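Local coordinates for protein endo-1,4-beta-xylanase C (Paenibacillus barcinonensis, PDB 4XUT) that hydrolyses internal beta-1,4-xylosidic linkages of xylan as a modular endoxylanase, of which this chain is a CBM22 carbohydrate-binding module, at residues V92-L97 with Y110-S115; H60-E65 with M144-P149; A14-D19 with V169-T174; K99-D104 with T137-L142. All blocks are in the same frame, centred on the assembly; numbering follows the deposited sequence.

Contact 1. Residues V92-L97 with Y110-S115; sequences VINGSL and YAMFAS. With BGC (beta-D-glucopyranose), chain D.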
loop_
_atom_site.group_PDB
_atom_site.type_symbol
_atom_site.label_atom_id
_atom_site.label_comp_id
_atom_site.label_asym_id
_atom_site.label_seq_id
_atom_site.Cartn_x
_atom_site.Cartn_y
_atom_site.Cartn_z
ATOM N N VAL A 92 -7.927 -11.393 0.447
ATOM C CA VAL A 92 -6.895 -10.939 -0.476
ATOM C C VAL A 92 -6.520 -9.478 -0.178
ATOM O O VAL A 92 -7.402 -8.637 0.066
ATOM C CB VAL A 92 -7.374 -11.061 -1.917
ATOM C CG1 VAL A 92 -6.375 -10.455 -2.889
ATOM C CG2 VAL A 92 -7.639 -12.524 -2.239
ATOM N N ILE A 93 -5.209 -9.207 -0.138
ATOM C CA ILE A 93 -4.681 -7.839 -0.071
ATOM C C ILE A 93 -3.848 -7.648 -1.327
ATOM O O ILE A 93 -3.117 -8.547 -1.740
ATOM C CB ILE A 93 -3.838 -7.564 1.192
ATOM C CG1 ILE A 93 -4.672 -7.747 2.466
ATOM C CG2 ILE A 93 -3.227 -6.161 1.189
ATOM C CD1 ILE A 93 -5.720 -6.678 2.691
ATOM N N ASN A 94 -3.980 -6.478 -1.922
ATOM C CA ASN A 94 -3.241 -6.132 -3.109
ATOM C C ASN A 94 -2.238 -5.039 -2.796
ATOM O O ASN A 94 -2.524 -4.142 -1.986
ATOM C CB ASN A 94 -4.190 -5.633 -4.190
ATOM C CG ASN A 94 -5.146 -6.710 -4.716
ATOM O OD1 ASN A 94 -4.920 -7.915 -4.603
ATOM N ND2 ASN A 94 -6.234 -6.247 -5.319
ATOM N N GLY A 95 -1.138 -5.059 -3.528
ATOM C CA GLY A 95 -0.229 -3.934 -3.573
ATOM C C GLY A 95 -0.410 -3.275 -4.920
ATOM O O GLY A 95 -0.438 -3.952 -5.958
ATOM N N SER A 96 -0.569 -1.957 -4.899
ATOM C CA SER A 96 -0.922 -1.214 -6.103
ATOM C C SER A 96 -0.149 0.096 -6.242
ATOM O O SER A 96 0.472 0.567 -5.292
ATOM C CB SER A 96 -2.412 -0.904 -6.165
ATOM O OG SER A 96 -3.183 -2.087 -6.227
ATOM N N LEU A 97 -0.183 0.634 -7.460
ATOM C CA LEU A 97 0.406 1.929 -7.760
ATOM C C LEU A 97 -0.641 2.950 -8.188
ATOM O O LEU A 97 -1.528 2.641 -8.989
ATOM C CB LEU A 97 1.479 1.811 -8.849
ATOM C CG LEU A 97 2.622 0.820 -8.643
ATOM C CD1 LEU A 97 3.503 0.804 -9.874
ATOM C CD2 LEU A 97 3.388 1.208 -7.411
ATOM N N TYR A 110 -4.197 3.726 -12.055
ATOM C CA TYR A 110 -4.043 2.778 -10.964
ATOM C C TYR A 110 -3.684 1.438 -11.532
ATOM O O TYR A 110 -4.245 1.028 -12.569
ATOM C CB TYR A 110 -5.335 2.660 -10.154
ATOM C CG TYR A 110 -5.917 3.996 -9.826
ATOM C CD1 TYR A 110 -5.421 4.756 -8.773
ATOM C CD2 TYR A 110 -6.968 4.519 -10.570
ATOM C CE1 TYR A 110 -5.972 6.000 -8.487
ATOM C CE2 TYR A 110 -7.486 5.769 -10.306
ATOM C CZ TYR A 110 -6.996 6.502 -9.250
ATOM O OH TYR A 110 -7.563 7.739 -8.985
ATOM N N ALA A 111 -2.738 0.753 -10.908
ATOM C CA ALA A 111 -2.319 -0.579 -11.380
ATOM C C ALA A 111 -1.952 -1.451 -10.210
ATOM O O ALA A 111 -1.152 -1.047 -9.390
ATOM C CB ALA A 111 -1.128 -0.448 -12.292
ATOM N N MET A 112 -2.481 -2.667 -10.168
ATOM C CA MET A 112 -2.053 -3.614 -9.166
ATOM C C MET A 112 -0.733 -4.237 -9.578
ATOM O O MET A 112 -0.594 -4.683 -10.723
ATOM C CB MET A 112 -3.062 -4.708 -9.055
ATOM C CG MET A 112 -2.820 -5.668 -7.929
ATOM S SD MET A 112 -3.884 -7.092 -8.131
ATOM C CE MET A 112 -5.505 -6.342 -8.345
ATOM N N PHE A 113 0.215 -4.301 -8.654
ATOM C CA PHE A 113 1.489 -5.015 -8.912
ATOM C C PHE A 113 1.615 -6.398 -8.266
ATOM O O PHE A 113 2.397 -7.242 -8.724
ATOM C CB PHE A 113 2.719 -4.143 -8.575
ATOM C CG PHE A 113 2.868 -3.770 -7.128
ATOM C CD1 PHE A 113 3.449 -4.654 -6.202
ATOM C CD2 PHE A 113 2.515 -2.493 -6.696
ATOM C CE1 PHE A 113 3.626 -4.280 -4.871
ATOM C CE2 PHE A 113 2.685 -2.114 -5.374
ATOM C CZ PHE A 113 3.245 -3.003 -4.456
ATOM N N ALA A 114 0.855 -6.649 -7.206
ATOM C CA ALA A 114 0.941 -7.923 -6.495
ATOM C C ALA A 114 -0.284 -8.133 -5.648
ATOM O O ALA A 114 -0.999 -7.186 -5.320
ATOM C CB ALA A 114 2.166 -7.959 -5.614
ATOM N N SER A 115 -0.551 -9.406 -5.370
ATOM C CA SER A 115 -1.751 -9.788 -4.670
ATOM C C SER A 115 -1.389 -11.053 -3.915
ATOM O O SER A 115 -0.750 -11.931 -4.492
ATOM C CB SER A 115 -2.859 -10.045 -5.710
ATOM O OG SER A 115 -4.077 -10.434 -5.143
HETATM C C2 BGC D . -8.970 2.569 -7.083
HETATM C C3 BGC D . -8.396 1.414 -7.879
HETATM C C4 BGC D . -9.429 0.939 -8.897
HETATM C C5 BGC D . -9.979 2.152 -9.677
HETATM C C6 BGC D . -11.006 1.858 -10.809
HETATM C C1 BGC D . -9.626 3.705 -7.849
HETATM O O2 BGC D . -7.933 3.140 -6.304
HETATM O O3 BGC D . -7.984 0.357 -6.979
HETATM O O4 BGC D . -8.772 -0.047 -9.711
HETATM O O5 BGC D . -10.546 3.124 -8.768
HETATM O O6 BGC D . -12.239 1.227 -10.415
#
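Two side chains meet across these antiparallel strands because their first torsions lean them together: Ser115 carries OG opposite its own N (chi1 180°), while Asn94 turns CG back beside its N (chi1 -66°). The hydroxyl OG of Ser115 then donates to OD1 of Asn94 at 2.7 Å, arriving nearly in line with the C=O bond. Val92 CG1 lies against the same hydroxyl. From the neighbouring strand Met112, bent at chi3, lays its thioether over one face of the Asn94 amide, SD being 3.7 Å from CG. On the reverse face of the sheet the ring of Phe113 lies directly on the backbone of Gly95, with Gly95 CA 4.0 Å from the ring centroid, a CH-pi contact that glycine suits. Here the hairpin of strands 90-101 and 109-119 carries a classic beta bulge: Phe113 and Ala114 both face Gly95, whose O accepts from Phe113 N at 2.8 Å and from Ala114 N at 3.2 Å. Beyond the bulge Leu97 CG packs on Phe113 CD2 at 3.8 Å, the two side chains crossing at about a right angle, and Phe113 continues onto Ala128 and Ile130 of strand 124-131. Tyr110, next to Ala111 on the strand, presents one ring face to the bound glucose, with CE2 3.9 Å from C1 of the sugar.

Contact 2. Residues H60-E65 with M144-P149; sequences HGPLVE and MYAETP. With BGC (beta-D-glucopyranose), chain D.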
loop_
_atom_site.group_PDB
_atom_site.type_symbol
_atom_site.label_atom_id
_atom_site.label_comp_id
_atom_site.label_asym_id
_atom_site.label_seq_id
_atom_site.Cartn_x
_atom_site.Cartn_y
_atom_site.Cartn_z
ATOM N N HIS A 60 -9.697 2.125 -0.266
ATOM C CA HIS A 60 -9.130 2.752 0.916
ATOM C C HIS A 60 -7.991 1.892 1.418
ATOM O O HIS A 60 -8.112 0.653 1.500
ATOM C CB HIS A 60 -10.182 2.914 1.998
ATOM C CG HIS A 60 -11.179 3.986 1.705
ATOM N ND1 HIS A 60 -12.289 4.195 2.496
ATOM C CD2 HIS A 60 -11.244 4.912 0.721
ATOM C CE1 HIS A 60 -12.991 5.206 2.014
ATOM N NE2 HIS A 60 -12.378 5.662 0.942
ATOM N N GLY A 61 -6.878 2.565 1.712
ATOM C CA GLY A 61 -5.695 1.893 2.171
ATOM C C GLY A 61 -4.557 2.873 2.330
ATOM O O GLY A 61 -4.669 4.022 1.909
ATOM N N PRO A 62 -3.460 2.422 2.913
ATOM C CA PRO A 62 -2.345 3.303 3.167
ATOM C C PRO A 62 -1.535 3.538 1.895
ATOM O O PRO A 62 -1.236 2.591 1.180
ATOM C CB PRO A 62 -1.502 2.509 4.166
ATOM C CG PRO A 62 -1.781 1.093 3.847
ATOM C CD PRO A 62 -3.147 1.025 3.234
ATOM N N LEU A 63 -1.167 4.777 1.669
ATOM C CA LEU A 63 -0.490 5.181 0.449
ATOM C C LEU A 63 0.724 6.032 0.793
ATOM O O LEU A 63 0.683 6.883 1.701
ATOM C CB LEU A 63 -1.451 5.978 -0.406
ATOM C CG LEU A 63 -0.900 6.556 -1.700
ATOM C CD1 LEU A 63 -1.974 6.546 -2.787
ATOM C CD2 LEU A 63 -0.354 7.976 -1.510
ATOM N N VAL A 64 1.784 5.860 0.012
ATOM C CA VAL A 64 2.914 6.759 0.114
ATOM C C VAL A 64 3.506 7.078 -1.247
ATOM O O VAL A 64 3.707 6.184 -2.061
ATOM C CB VAL A 64 3.991 6.194 1.071
ATOM C CG1 VAL A 64 4.662 4.955 0.505
ATOM C CG2 VAL A 64 4.994 7.267 1.458
ATOM N N GLU A 65 3.826 8.344 -1.450
ATOM C CA GLU A 65 4.574 8.779 -2.668
ATOM C C GLU A 65 6.005 8.246 -2.668
ATOM O O GLU A 65 6.786 8.472 -1.701
ATOM C CB GLU A 65 4.564 10.315 -2.745
ATOM C CG GLU A 65 5.379 10.895 -3.876
ATOM C CD GLU A 65 4.745 10.702 -5.242
ATOM O OE1 GLU A 65 3.662 11.275 -5.518
ATOM O OE2 GLU A 65 5.345 10.013 -6.083
ATOM N N MET A 144 2.853 4.053 -3.943
ATOM C CA MET A 144 2.492 2.705 -3.621
ATOM C C MET A 144 1.390 2.742 -2.582
ATOM O O MET A 144 1.364 3.596 -1.696
ATOM C CB MET A 144 3.685 1.949 -3.042
ATOM C CG MET A 144 3.477 0.471 -2.698
ATOM S SD MET A 144 4.595 -0.111 -1.386
ATOM C CE MET A 144 3.450 -0.016 -0.011
ATOM N N TYR A 145 0.462 1.804 -2.698
ATOM C CA TYR A 145 -0.606 1.631 -1.707
ATOM C C TYR A 145 -1.056 0.179 -1.618
ATOM O O TYR A 145 -0.760 -0.648 -2.487
ATOM C CB TYR A 145 -1.771 2.575 -1.931
ATOM C CG TYR A 145 -2.609 2.315 -3.145
ATOM C CD1 TYR A 145 -2.219 2.797 -4.379
ATOM C CD2 TYR A 145 -3.847 1.683 -3.051
ATOM C CE1 TYR A 145 -2.981 2.569 -5.504
ATOM C CE2 TYR A 145 -4.631 1.494 -4.158
ATOM C CZ TYR A 145 -4.188 1.939 -5.391
ATOM O OH TYR A 145 -4.911 1.773 -6.556
ATOM N N ALA A 146 -1.732 -0.121 -0.513
ATOM C CA ALA A 146 -2.328 -1.436 -0.284
ATOM C C ALA A 146 -3.823 -1.253 -0.233
ATOM O O ALA A 146 -4.316 -0.230 0.209
ATOM C CB ALA A 146 -1.828 -2.057 0.986
ATOM N N GLU A 147 -4.537 -2.265 -0.695
ATOM C CA GLU A 147 -5.993 -2.193 -0.801
ATOM C C GLU A 147 -6.543 -3.617 -0.872
ATOM O O GLU A 147 -5.797 -4.569 -0.848
ATOM C CB GLU A 147 -6.407 -1.418 -2.050
ATOM C CG GLU A 147 -5.990 -2.091 -3.345
ATOM C CD GLU A 147 -6.463 -1.393 -4.602
ATOM O OE1 GLU A 147 -7.401 -0.554 -4.571
ATOM O OE2 GLU A 147 -5.892 -1.722 -5.650
ATOM N N THR A 148 -7.861 -3.750 -0.887
ATOM C CA THR A 148 -8.489 -5.040 -1.144
ATOM C C THR A 148 -9.031 -5.045 -2.563
ATOM O O THR A 148 -9.172 -3.963 -3.147
ATOM C CB THR A 148 -9.593 -5.379 -0.100
ATOM O OG1 THR A 148 -10.468 -4.267 0.057
ATOM C CG2 THR A 148 -8.965 -5.699 1.230
ATOM N N PRO A 149 -9.378 -6.241 -3.111
ATOM C CA PRO A 149 -9.822 -6.302 -4.507
ATOM C C PRO A 149 -11.049 -5.440 -4.790
ATOM O O PRO A 149 -11.961 -5.369 -3.958
ATOM C CB PRO A 149 -10.151 -7.781 -4.697
ATOM C CG PRO A 149 -9.148 -8.470 -3.830
ATOM C CD PRO A 149 -9.146 -7.603 -2.590
HETATM C C2 BGC D . -8.970 2.569 -7.083
HETATM C C3 BGC D . -8.396 1.414 -7.879
HETATM C C4 BGC D . -9.429 0.939 -8.897
HETATM C C5 BGC D . -9.979 2.152 -9.677
HETATM C C6 BGC D . -11.006 1.858 -10.809
HETATM C C1 BGC D . -9.626 3.705 -7.849
HETATM O O2 BGC D . -7.933 3.140 -6.304
HETATM O O3 BGC D . -7.984 0.357 -6.979
HETATM O O4 BGC D . -8.772 -0.047 -9.711
HETATM O O5 BGC D . -10.546 3.124 -8.768
HETATM O O6 BGC D . -12.239 1.227 -10.415
#
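Leu63 and Tyr145 sit as a non-hydrogen-bonded antiparallel pair, their side chains slanting past one another with CB of Leu63 3.7 Å from CB of Tyr145. The phenol ring then leads away toward the bound glucose, because CG of Tyr145 stands between its own N and carbonyl carbon (chi1 69°). Glu147 comes up on the same face and sets OE1 at the edge of the Tyr145 ring, in its plane. These two residues form the sugar-facing side of the four-stranded sheet in this carbohydrate-binding module, with 63-65 as the outermost strand beside 139-147. Val64 and Met144 point to the opposite face, where apolar side chains suit the interior: Met144 rests on Phe80 and Val169. Backbone bonds join the strands, Val64 N to Met144 O at 2.9 Å among them. Gly61 lets its CA come within 3.2 Å of Ala146 O, a buried oxygen without a polar partner, for which this CA-H...O contact is probably weak compensation. Pro62 CD packs against Ala146 CB.

Sugar O2 gives Tyr145 OH a weak hydrogen bond, probably adding little directional hold by itself; Arg31 contacts both ring (cation-pi) and glucose. Ser96 OG holds Glu147 OE2, positioning the carboxylate so that OE1 faces sugar O3 at 2.6 Å in a polar, sugar-binding setting.

Contact 3. Residues A14-D19 with V169-T174; sequences ALFKAD and VQITAT. Unlike the reference sequence in segment 14-19: Asp19 (reference Tyr). With CA (calcium ion), chain E.
An edge strand near the start of the modelled chain, 16-18, pairs here with the last strand, 164-173, in one sheet of the module's beta-sandwich, and it leads straight into the calcium site. The pairing opens with a classic beta bulge: Leu15 and Phe16 both face Ile171, whose O accepts from Leu15 N at 2.7 Å and only weakly from Phe16 N. Regular antiparallel bonding follows, with Ile171 N to Phe16 O at 2.9 Å and Ala18 N to Val169 O at 2.8 Å. Phe16, Ala18, Val169 and Ile171 share one face. With CG of Phe16 swung opposite its N (chi1 174°), the ring reaches along the strand until Val169 CG1 meets its edge, in the ring plane, 3.8 Å from CE2. Ile171 CG1 lies against Phe16 CB, and small Ala18 leaves its CB 4.1 Å from Val169 CB. Lys17 and Gln170 occupy the more solvent-accessible face side by side; the long aliphatic chain of Lys17 suits such a border, and the amide oxygen OE1 of Gln170 lies 3.1 Å from Lys17 CE, the methylene next to the charged nitrogen. Just past the strand, Asp19 O binds the calcium ion at 2.3 Å, together with a water and with Glu21, Ser46, Arg48 and Asp167. On its other side strand 164-173 hydrogen-bonds to strand 75-83, while Tyr69 meets the Phe16 ring edge to face and Trp28 packs on Ala18 and Val169.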
loop_
_atom_site.group_PDB
_atom_site.type_symbol
_atom_site.label_atom_id
_atom_site.label_comp_id
_atom_site.label_asym_id
_atom_site.label_seq_id
_atom_site.Cartn_x
_atom_site.Cartn_y
_atom_site.Cartn_z
ATOM N N ALA A 14 18.827 -0.438 0.212
ATOM C CA ALA A 14 17.383 -0.135 -0.066
ATOM C C ALA A 14 17.211 1.298 -0.523
ATOM O O ALA A 14 17.825 2.221 0.032
ATOM C CB ALA A 14 16.521 -0.369 1.160
ATOM N N LEU A 15 16.334 1.496 -1.494
ATOM C CA LEU A 15 15.993 2.842 -1.959
ATOM C C LEU A 15 15.006 3.545 -1.043
ATOM O O LEU A 15 14.987 4.769 -0.949
ATOM C CB LEU A 15 15.439 2.783 -3.399
ATOM C CG LEU A 15 16.268 1.932 -4.379
ATOM C CD1 LEU A 15 15.646 1.885 -5.761
ATOM C CD2 LEU A 15 17.685 2.437 -4.461
ATOM N N PHE A 16 14.161 2.749 -0.394
ATOM C CA PHE A 16 13.099 3.241 0.469
ATOM C C PHE A 16 12.827 2.156 1.487
ATOM O O PHE A 16 12.779 0.986 1.106
ATOM C CB PHE A 16 11.805 3.511 -0.329
ATOM C CG PHE A 16 10.634 3.882 0.548
ATOM C CD1 PHE A 16 10.552 5.145 1.087
ATOM C CD2 PHE A 16 9.648 2.955 0.859
ATOM C CE1 PHE A 16 9.492 5.500 1.924
ATOM C CE2 PHE A 16 8.580 3.298 1.676
ATOM C CZ PHE A 16 8.488 4.577 2.194
ATOM N N LYS A 17 12.652 2.536 2.765
ATOM C CA LYS A 17 12.338 1.568 3.826
ATOM C C LYS A 17 11.415 2.189 4.832
ATOM O O LYS A 17 11.664 3.306 5.281
ATOM C CB LYS A 17 13.594 1.136 4.593
ATOM C CG LYS A 17 14.305 -0.052 4.011
ATOM C CD LYS A 17 15.459 -0.521 4.909
ATOM C CE LYS A 17 15.987 -1.888 4.472
ATOM N NZ LYS A 17 17.455 -2.030 4.662
ATOM N N ALA A 18 10.381 1.462 5.232
ATOM C CA ALA A 18 9.526 1.894 6.335
ATOM C C ALA A 18 9.211 0.732 7.273
ATOM O O ALA A 18 8.542 -0.218 6.879
ATOM C CB ALA A 18 8.238 2.514 5.808
ATOM N N ASP A 19 9.688 0.829 8.521
ATOM C CA ASP A 19 9.394 -0.188 9.558
ATOM C C ASP A 19 8.562 0.349 10.738
ATOM O O ASP A 19 8.147 -0.416 11.611
ATOM C CB ASP A 19 10.682 -0.865 10.045
ATOM C CG ASP A 19 11.643 0.103 10.759
ATOM O OD1 ASP A 19 11.237 1.182 11.223
ATOM O OD2 ASP A 19 12.820 -0.227 10.823
ATOM N N VAL A 169 8.056 -2.140 4.801
ATOM C CA VAL A 169 7.892 -1.722 3.405
ATOM C C VAL A 169 9.302 -1.464 2.894
ATOM O O VAL A 169 10.086 -0.803 3.575
ATOM C CB VAL A 169 7.008 -0.469 3.258
ATOM C CG1 VAL A 169 6.822 -0.101 1.790
ATOM C CG2 VAL A 169 5.649 -0.683 3.907
ATOM N N GLN A 170 9.619 -2.004 1.728
ATOM C CA GLN A 170 10.948 -1.838 1.171
ATOM C C GLN A 170 10.938 -1.750 -0.342
ATOM O O GLN A 170 10.206 -2.485 -1.006
ATOM C CB GLN A 170 11.797 -3.015 1.615
ATOM C CG GLN A 170 13.268 -2.859 1.330
ATOM C CD GLN A 170 14.078 -3.933 2.047
ATOM O OE1 GLN A 170 14.081 -3.989 3.275
ATOM N NE2 GLN A 170 14.695 -4.833 1.289
ATOM N N ILE A 171 11.756 -0.839 -0.881
ATOM C CA ILE A 171 12.002 -0.768 -2.321
ATOM C C ILE A 171 13.507 -0.908 -2.570
ATOM O O ILE A 171 14.308 -0.221 -1.959
ATOM C CB ILE A 171 11.509 0.536 -3.000
ATOM C CG1 ILE A 171 10.040 0.798 -2.676
ATOM C CG2 ILE A 171 11.704 0.415 -4.521
ATOM C CD1 ILE A 171 9.429 2.059 -3.275
ATOM N N THR A 172 13.851 -1.832 -3.443
ATOM C CA THR A 172 15.226 -2.207 -3.707
ATOM C C THR A 172 15.559 -2.054 -5.174
ATOM O O THR A 172 14.752 -2.333 -6.044
ATOM C CB THR A 172 15.443 -3.673 -3.223
ATOM O OG1 THR A 172 15.404 -3.686 -1.792
ATOM C CG2 THR A 172 16.790 -4.230 -3.629
ATOM N N ALA A 173 16.802 -1.659 -5.445
ATOM C CA ALA A 173 17.330 -1.634 -6.806
ATOM C C ALA A 173 17.454 -3.046 -7.400
ATOM O O ALA A 173 17.627 -4.018 -6.674
ATOM C CB ALA A 173 18.697 -0.958 -6.823
ATOM N N THR A 174 17.366 -3.152 -8.716
ATOM C CA THR A 174 17.524 -4.467 -9.404
ATOM C C THR A 174 18.759 -4.547 -10.306
ATOM O O THR A 174 19.392 -3.529 -10.574
ATOM C CB THR A 174 16.280 -4.861 -10.227
ATOM O OG1 THR A 174 16.028 -3.881 -11.234
ATOM C CG2 THR A 174 15.052 -5.005 -9.322
HETATM CA CA CA E . 7.549 -2.551 12.372
HETATM O O HOH W 1 18.477 -1.168 -3.005
HETATM O O HOH W 2 9.393 -3.683 11.640
#

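Contact 4. Residues K99-D104 with T137-L142; sequences KEFNRD and TGISGL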
loop_
_atom_site.group_PDB
_atom_site.type_symbol
_atom_site.label_atom_id
_atom_site.label_comp_id
_atom_site.label_asym_id
_atom_site.label_seq_id
_atom_site.Cartn_x
_atom_site.Cartn_y
_atom_site.Cartn_z
ATOM N N LYS A 99 -0.560 6.520 -10.178
ATOM C CA LYS A 99 0.316 7.311 -11.020
ATOM C C LYS A 99 -0.331 8.583 -11.522
ATOM O O LYS A 99 -1.486 8.584 -11.950
ATOM C CB LYS A 99 0.750 6.508 -12.248
ATOM C CG LYS A 99 1.653 5.381 -11.903
ATOM C CD LYS A 99 2.390 4.876 -13.150
ATOM C CE LYS A 99 2.300 3.394 -13.298
ATOM N NZ LYS A 99 0.912 3.073 -13.670
ATOM N N GLU A 100 0.469 9.638 -11.506
ATOM C CA GLU A 100 0.077 10.960 -11.982
ATOM C C GLU A 100 1.046 11.380 -13.087
ATOM O O GLU A 100 2.250 11.171 -12.963
ATOM C CB GLU A 100 0.178 11.938 -10.838
ATOM C CG GLU A 100 -0.232 13.380 -11.142
ATOM C CD GLU A 100 0.292 14.321 -10.061
ATOM O OE1 GLU A 100 -0.442 14.471 -9.072
ATOM O OE2 GLU A 100 1.411 14.857 -10.191
ATOM N N PHE A 101 0.505 11.966 -14.158
ATOM C CA PHE A 101 1.322 12.418 -15.275
ATOM C C PHE A 101 1.058 13.890 -15.536
ATOM O O PHE A 101 -0.084 14.315 -15.513
ATOM C CB PHE A 101 1.026 11.665 -16.559
ATOM C CG PHE A 101 1.351 10.196 -16.500
ATOM C CD1 PHE A 101 0.465 9.315 -15.930
ATOM C CD2 PHE A 101 2.540 9.710 -16.973
ATOM C CE1 PHE A 101 0.777 7.977 -15.858
ATOM C CE2 PHE A 101 2.855 8.362 -16.911
ATOM C CZ PHE A 101 1.948 7.492 -16.353
ATOM N N ASN A 102 2.130 14.623 -15.794
ATOM C CA ASN A 102 2.066 16.070 -16.137
ATOM C C ASN A 102 1.316 16.911 -15.089
ATOM O O ASN A 102 0.636 17.879 -15.422
ATOM C CB ASN A 102 1.423 16.244 -17.516
ATOM C CG ASN A 102 2.102 15.424 -18.589
ATOM O OD1 ASN A 102 1.482 14.592 -19.234
ATOM N ND2 ASN A 102 3.385 15.648 -18.779
ATOM N N ARG A 103 1.409 16.501 -13.828
ATOM C CA ARG A 103 0.660 17.103 -12.696
ATOM C C ARG A 103 -0.858 17.177 -12.875
ATOM O O ARG A 103 -1.518 18.011 -12.251
ATOM C CB ARG A 103 1.210 18.490 -12.350
ATOM C CG ARG A 103 2.711 18.531 -12.485
ATOM C CD ARG A 103 3.411 19.543 -11.607
ATOM N NE ARG A 103 4.740 19.018 -11.230
ATOM C CZ ARG A 103 4.984 18.051 -10.322
ATOM N NH1 ARG A 103 3.992 17.463 -9.646
ATOM N NH2 ARG A 103 6.241 17.661 -10.089
ATOM N N ASP A 104 -1.405 16.281 -13.686
ATOM C CA ASP A 104 -2.836 16.236 -13.932
ATOM C C ASP A 104 -3.504 15.359 -12.876
ATOM O O ASP A 104 -3.600 14.140 -13.033
ATOM C CB ASP A 104 -3.138 15.725 -15.353
ATOM C CG ASP A 104 -4.635 15.758 -15.692
ATOM O OD1 ASP A 104 -5.446 16.201 -14.848
ATOM O OD2 ASP A 104 -5.001 15.301 -16.798
ATOM N N THR A 137 7.542 10.254 -20.370
ATOM C CA THR A 137 6.105 10.111 -20.138
ATOM C C THR A 137 5.462 11.309 -19.458
ATOM O O THR A 137 4.242 11.452 -19.464
ATOM C CB THR A 137 5.712 8.908 -19.243
ATOM O OG1 THR A 137 6.321 9.055 -17.949
ATOM C CG2 THR A 137 6.113 7.588 -19.868
ATOM N N GLY A 138 6.269 12.162 -18.845
ATOM C CA GLY A 138 5.778 13.240 -18.010
ATOM C C GLY A 138 5.294 12.766 -16.632
ATOM O O GLY A 138 4.683 13.551 -15.858
ATOM N N ILE A 139 5.644 11.524 -16.261
ATOM C CA ILE A 139 5.299 11.013 -14.912
ATOM C C ILE A 139 5.695 12.027 -13.830
ATOM O O ILE A 139 6.814 12.537 -13.834
ATOM C CB ILE A 139 5.938 9.629 -14.636
ATOM C CG1 ILE A 139 5.498 9.049 -13.288
ATOM C CG2 ILE A 139 7.454 9.669 -14.647
ATOM C CD1 ILE A 139 4.213 8.286 -13.346
ATOM N N SER A 140 4.749 12.331 -12.943
ATOM C CA SER A 140 4.929 13.342 -11.883
ATOM C C SER A 140 4.574 12.838 -10.470
ATOM O O SER A 140 4.897 13.493 -9.459
ATOM C CB SER A 140 4.125 14.608 -12.227
ATOM O OG SER A 140 2.741 14.351 -12.382
ATOM N N GLY A 141 3.951 11.669 -10.383
ATOM C CA GLY A 141 3.767 10.996 -9.098
ATOM C C GLY A 141 3.671 9.522 -9.290
ATOM O O GLY A 141 3.128 9.050 -10.298
ATOM N N LEU A 142 4.175 8.793 -8.308
ATOM C CA LEU A 142 4.095 7.349 -8.332
ATOM C C LEU A 142 4.016 6.908 -6.900
ATOM O O LEU A 142 4.986 7.055 -6.137
ATOM C CB LEU A 142 5.330 6.757 -9.023
ATOM C CG LEU A 142 5.371 5.235 -9.191
ATOM C CD1 LEU A 142 4.197 4.799 -9.991
ATOM C CD2 LEU A 142 6.623 4.771 -9.915
#
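Ser140 OG donates to Glu100 OE2 at 2.6 Å, on the carboxylate lone pair that faces away from its other oxygen, and accepts from Arg103 N at 2.9 Å. The small hydroxyl thus joins strand to turn. A salt bridge to Arg143 engages Glu100 OE1, so this buried acid probably keeps its charge. Arg103 lies with one guanidinium face against Ser140 CB, at a long ion-pair distance from Glu100. In the backbone, Glu100 O takes two bonds from one face of its carbonyl plane, from Ser140 N at 2.8 Å and Gly141 N at 3.1 Å, and Asn102 N reaches Gly138 O.

Outward, Phe101 has its CG anti to the carbonyl carbon (chi1 -64°), which lays the ring beneath Ile139: CD1 of Ile139 sits over one face, 4.0 Å from the centroid. Thr137 OG1, also hydrogen-bonded to Ala134 O, comes to the ring edge, in plane, while accepting from Ile139 N in an ST turn. Lys99 runs alongside Leu142, its CG 3.2 Å from Leu142 CD1, closer than usual van der Waals contact.

Gly138 suits its positive phi, its CA packing close to Asn102 ND2. With Ser140 and Gly141 both facing Glu100, this is a classic beta bulge beside a type I' turn from Phe101 to Asp104.

In the fold
Contacts 1, 2 and 4 belong to one four-stranded antiparallel sheet: contact 1 joins strands 90-101 and 109-119, contact 4 joins 90-101 to 139-147, and contact 2 adds 63-65. Contact 3 lies in the other sheet, touching contact 2 through the packing of Met144 on Val169. Contact 2 is wholly buried, close to the chain centre, and with contact 1 borders the bound glucose; Ser96 and Glu147 link those two. Contact 4, about 18 Å from the chain centre, is partly exposed and relies on a serine-carboxylate network, whereas contact 3 pairs an apolar face with a calcium-bound end. Classic bulges mark contacts 1, 3 and 4.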